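Local coordinates for phosphatase YwpJ (Bacillus subtilis, PDB 1NRW), which removes phosphate from phosphorylated five- and six-carbon sugars and nucleoside monophosphates in vitro, and less readily from flavin mononucleotide, as a magnesium-dependent phosphatase of the haloacid dehalogenase superfamily, at residues I7-D12 with H278-M283; T14-N17 with Q21-L24. All blocks are in the same frame, centred on the assembly; numbering follows the deposited sequence.

Both contacts belong to the catalytic core of the haloacid dehalogenase fold and share helix 11-15, the single helical turn that follows central strand 6-10. Interaction 1 joins residues far apart in sequence: the strand near the start of the chain and helix 279-286 at its end. Interaction 2 is nested inside that long loop and closes a local turn between helix 11-15 and helix 24-35. Their centres lie about 8 Å apart, and they meet directly, with V280 packing against T14 and H278 against S23. The stretch carrying the metal-binding aspartates is thus backed by the C-terminal helix on its strand and followed at once by the compact turn.

Interaction 1: residues I7-D12 with H278-M283; sequences IAIDLD and HGVAHM. With CA (calcium ion), chain D; PO4 (phosphate ion), chain B.
I7 and I9 lie on the central strand that runs into the DxD signature of the haloacid dehalogenase superfamily, and both press on the C-terminal helix 279-286. I9 meets V280 through two methyl contacts, CG2 to CG2 at 3.9 Å and I9 CD1 to V280 CG1 at 4.0 Å, so that one branched side chain fits against the other. Two residues earlier on the strand, I7 CG2 touches the terminal CE of M283, a selenomethionine, at 4.0 Å; the bend at its third torsion (63°) turns that methyl toward the isoleucine. Beta-branched residues suit the strand, while the flexible M283 can follow the surface it covers. At the C-terminal end of the strand is the metal site: D10, by similarity the nucleophile, binds calcium through OD2 at 2.4 Å, and D12 binds it through its backbone O at 2.5 Å. D240, S241, a water and the phosphate complete the shell. D12 N also donates a nearly straight hydrogen bond (162°) to phosphate O4, 3.2 Å away. I7 and I9 are hydrogen-bonded to strand 39-43 on one side and A8 to strand 235-239 on the other, while L30 of helix 24-35 and V238 of strand 235-239 pack around I9.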
# COMPACT_ATOMS: atom_id res chain seq x y z
N ILE A 7 12.17 7.27 8.41
CA ILE A 7 10.91 7.87 8.00
C ILE A 7 10.19 6.95 7.03
O ILE A 7 10.74 6.59 5.98
CB ILE A 7 11.14 9.24 7.31
CG1 ILE A 7 11.85 10.19 8.28
CG2 ILE A 7 9.81 9.83 6.86
CD1 ILE A 7 12.34 11.46 7.63
N ALA A 8 8.97 6.54 7.39
CA ALA A 8 8.15 5.66 6.56
C ALA A 8 7.17 6.52 5.78
O ALA A 8 6.46 7.35 6.35
CB ALA A 8 7.40 4.66 7.45
N ILE A 9 7.11 6.30 4.46
CA ILE A 9 6.25 7.11 3.59
C ILE A 9 5.30 6.27 2.74
O ILE A 9 5.75 5.43 1.97
CB ILE A 9 7.12 7.96 2.64
CG1 ILE A 9 8.17 8.73 3.45
CG2 ILE A 9 6.26 8.94 1.84
CD1 ILE A 9 9.18 9.49 2.59
N ASP A 10 4.00 6.51 2.87
CA ASP A 10 3.00 5.80 2.08
C ASP A 10 3.19 6.20 0.61
O ASP A 10 3.69 7.28 0.31
CB ASP A 10 1.61 6.18 2.59
CG ASP A 10 0.50 5.41 1.90
OD1 ASP A 10 0.75 4.36 1.27
OD2 ASP A 10 -0.64 5.88 2.02
N LEU A 11 2.81 5.31 -0.31
CA LEU A 11 2.98 5.58 -1.73
C LEU A 11 1.79 6.35 -2.32
O LEU A 11 1.87 7.56 -2.53
CB LEU A 11 3.18 4.26 -2.48
CG LEU A 11 3.41 4.32 -3.99
CD1 LEU A 11 4.78 4.91 -4.32
CD2 LEU A 11 3.29 2.91 -4.55
N ASP A 12 0.69 5.65 -2.59
CA ASP A 12 -0.50 6.30 -3.15
C ASP A 12 -1.06 7.38 -2.22
O ASP A 12 -1.05 7.22 -1.01
CB ASP A 12 -1.59 5.26 -3.42
CG ASP A 12 -1.22 4.31 -4.54
OD1 ASP A 12 -1.44 4.67 -5.71
OD2 ASP A 12 -0.69 3.22 -4.26
N HIS A 278 2.87 18.75 -2.45
CA HIS A 278 4.14 18.22 -1.95
C HIS A 278 4.20 18.08 -0.43
O HIS A 278 5.20 18.45 0.19
CB HIS A 278 5.29 19.11 -2.45
CG HIS A 278 5.14 19.50 -3.89
ND1 HIS A 278 5.01 20.81 -4.30
CD2 HIS A 278 5.03 18.74 -5.01
CE1 HIS A 278 4.82 20.84 -5.61
NE2 HIS A 278 4.83 19.60 -6.06
N GLY A 279 3.15 17.52 0.14
CA GLY A 279 3.09 17.32 1.58
C GLY A 279 4.27 16.55 2.15
O GLY A 279 4.75 16.85 3.24
N VAL A 280 4.75 15.55 1.42
CA VAL A 280 5.89 14.78 1.91
C VAL A 280 7.11 15.69 2.05
O VAL A 280 7.82 15.64 3.06
CB VAL A 280 6.19 13.58 0.99
CG1 VAL A 280 7.47 12.90 1.42
CG2 VAL A 280 5.03 12.58 1.06
N ALA A 281 7.37 16.52 1.04
CA ALA A 281 8.51 17.44 1.11
C ALA A 281 8.30 18.43 2.26
O ALA A 281 9.24 18.71 3.02
CB ALA A 281 8.66 18.19 -0.21
N HIS A 282 7.09 18.95 2.40
CA HIS A 282 6.79 19.90 3.48
C HIS A 282 7.08 19.27 4.83
O HIS A 282 7.66 19.91 5.71
CB HIS A 282 5.33 20.37 3.42
CG HIS A 282 4.91 21.18 4.61
ND1 HIS A 282 4.39 20.61 5.75
CD2 HIS A 282 4.98 22.51 4.85
CE1 HIS A 282 4.16 21.56 6.65
NE2 HIS A 282 4.51 22.72 6.12
N MSE A 283 6.68 18.02 5.01
CA MSE A 283 6.93 17.34 6.27
C MSE A 283 8.43 17.24 6.54
O MSE A 283 8.90 17.52 7.64
CB MSE A 283 6.34 15.94 6.25
CG MSE A 283 6.75 15.11 7.45
SE MSE A 283 6.42 13.25 7.14
CE MSE A 283 7.62 12.99 5.65
CA CA D . -2.54 5.89 0.52
P PO4 B . -1.16 2.47 -0.83
O1 PO4 B . -1.34 3.77 -0.15
O2 PO4 B . -0.82 1.43 0.18
O3 PO4 B . -2.41 2.10 -1.53
O4 PO4 B . -0.05 2.59 -1.80
O HOH W 1 -4.41 6.64 -0.95

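Interaction 2: residues T14-N17 with Q21-L24; sequences TLLN and QVSL
L16 and V22 bring their CA atoms within 5.2 Å of each other where the chain, leaving helix 11-15, folds back on itself, and N17 N donates to Q21 O over 3.1 Å, lying in that carbonyl's plane. N17 closes the turn with its side chain as well. With CG set between the backbone N and the carbonyl carbon (chi1 63°), OD1 accepts from Q21 N at 2.9 Å, the donor standing well above the carbonyl plane, and from K19 N, the bond that defines an Asx turn. The other arm of the amide, ND2, gives an almost straight bond (176°) to Q21 OE1 at 3.0 Å, which lies in the N17 amide plane; the two amide planes are 37° apart. Asparagine suits the place because its short amide offers an acceptor and a donor together. Were N17 replaced by an alanine, the backbone N-H groups of K19 and Q21 would probably lose their shared acceptor, and the Q21 side chain would be set free to turn. On the apolar side, L16 CD2 lies 3.7 Å from V22 CG2, and I54 of helix 48-55 touches both residues. One water fills the fork of the turn, donating to L15 O and Q21 O and accepting from S23 N at 2.9 Å. S23 is also the N-cap of helix 24-35, its OG bonding N26 N. The end of helix 11-15 and the turn after it are consistent with the squiggle and the flap that follow the first strand in this superfamily. Paired amides on one side and aliphatic branches on the other suggest a turn held by several hydrogen bonds through N17, while the leucine and valine tie it to helix 48-55.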
# COMPACT_ATOMS: atom_id res chain seq x y z
N THR A 14 0.08 9.89 -1.04
CA THR A 14 1.05 10.47 -0.12
C THR A 14 2.29 10.90 -0.90
O THR A 14 2.42 12.09 -1.24
CB THR A 14 1.39 9.43 0.98
OG1 THR A 14 0.19 9.15 1.72
CG2 THR A 14 2.45 9.95 1.95
N LEU A 15 3.19 9.97 -1.21
CA LEU A 15 4.38 10.33 -1.99
C LEU A 15 3.94 10.68 -3.41
O LEU A 15 4.48 11.61 -4.03
CB LEU A 15 5.37 9.16 -2.05
CG LEU A 15 6.66 9.44 -2.84
CD1 LEU A 15 7.47 10.53 -2.13
CD2 LEU A 15 7.48 8.16 -2.97
N LEU A 16 2.97 9.95 -3.93
CA LEU A 16 2.48 10.21 -5.28
C LEU A 16 1.40 11.28 -5.30
O LEU A 16 0.56 11.33 -4.40
CB LEU A 16 1.91 8.93 -5.89
CG LEU A 16 2.89 7.75 -5.99
CD1 LEU A 16 2.16 6.53 -6.53
CD2 LEU A 16 4.06 8.11 -6.90
N ASN A 17 1.43 12.14 -6.31
CA ASN A 17 0.40 13.15 -6.43
C ASN A 17 -0.79 12.52 -7.15
O ASN A 17 -0.80 11.31 -7.40
CB ASN A 17 0.91 14.40 -7.17
CG ASN A 17 1.31 14.13 -8.61
OD1 ASN A 17 1.01 13.08 -9.19
ND2 ASN A 17 1.99 15.11 -9.21
N GLN A 21 2.68 10.82 -9.98
CA GLN A 21 4.04 11.20 -10.27
C GLN A 21 4.70 11.47 -8.93
O GLN A 21 4.02 11.69 -7.92
CB GLN A 21 4.08 12.51 -11.07
CG GLN A 21 3.19 12.55 -12.29
CD GLN A 21 3.02 13.96 -12.82
OE1 GLN A 21 2.90 14.91 -12.04
NE2 GLN A 21 2.99 14.11 -14.14
N VAL A 22 6.03 11.43 -8.91
CA VAL A 22 6.78 11.79 -7.73
C VAL A 22 7.27 13.17 -8.17
O VAL A 22 8.05 13.28 -9.12
CB VAL A 22 8.00 10.88 -7.48
CG1 VAL A 22 8.81 11.43 -6.32
CG2 VAL A 22 7.53 9.45 -7.18
N SER A 23 6.79 14.22 -7.51
CA SER A 23 7.17 15.58 -7.89
C SER A 23 8.66 15.84 -7.70
O SER A 23 9.34 15.13 -6.96
CB SER A 23 6.39 16.60 -7.06
OG SER A 23 6.77 16.56 -5.70
N LEU A 24 9.16 16.86 -8.39
CA LEU A 24 10.57 17.20 -8.24
C LEU A 24 10.84 17.53 -6.78
O LEU A 24 11.87 17.14 -6.22
CB LEU A 24 10.94 18.41 -9.12
CG LEU A 24 10.76 18.28 -10.63
CD1 LEU A 24 11.36 19.51 -11.30
CD2 LEU A 24 11.46 17.02 -11.14
O HOH W 2 4.58 13.83 -5.73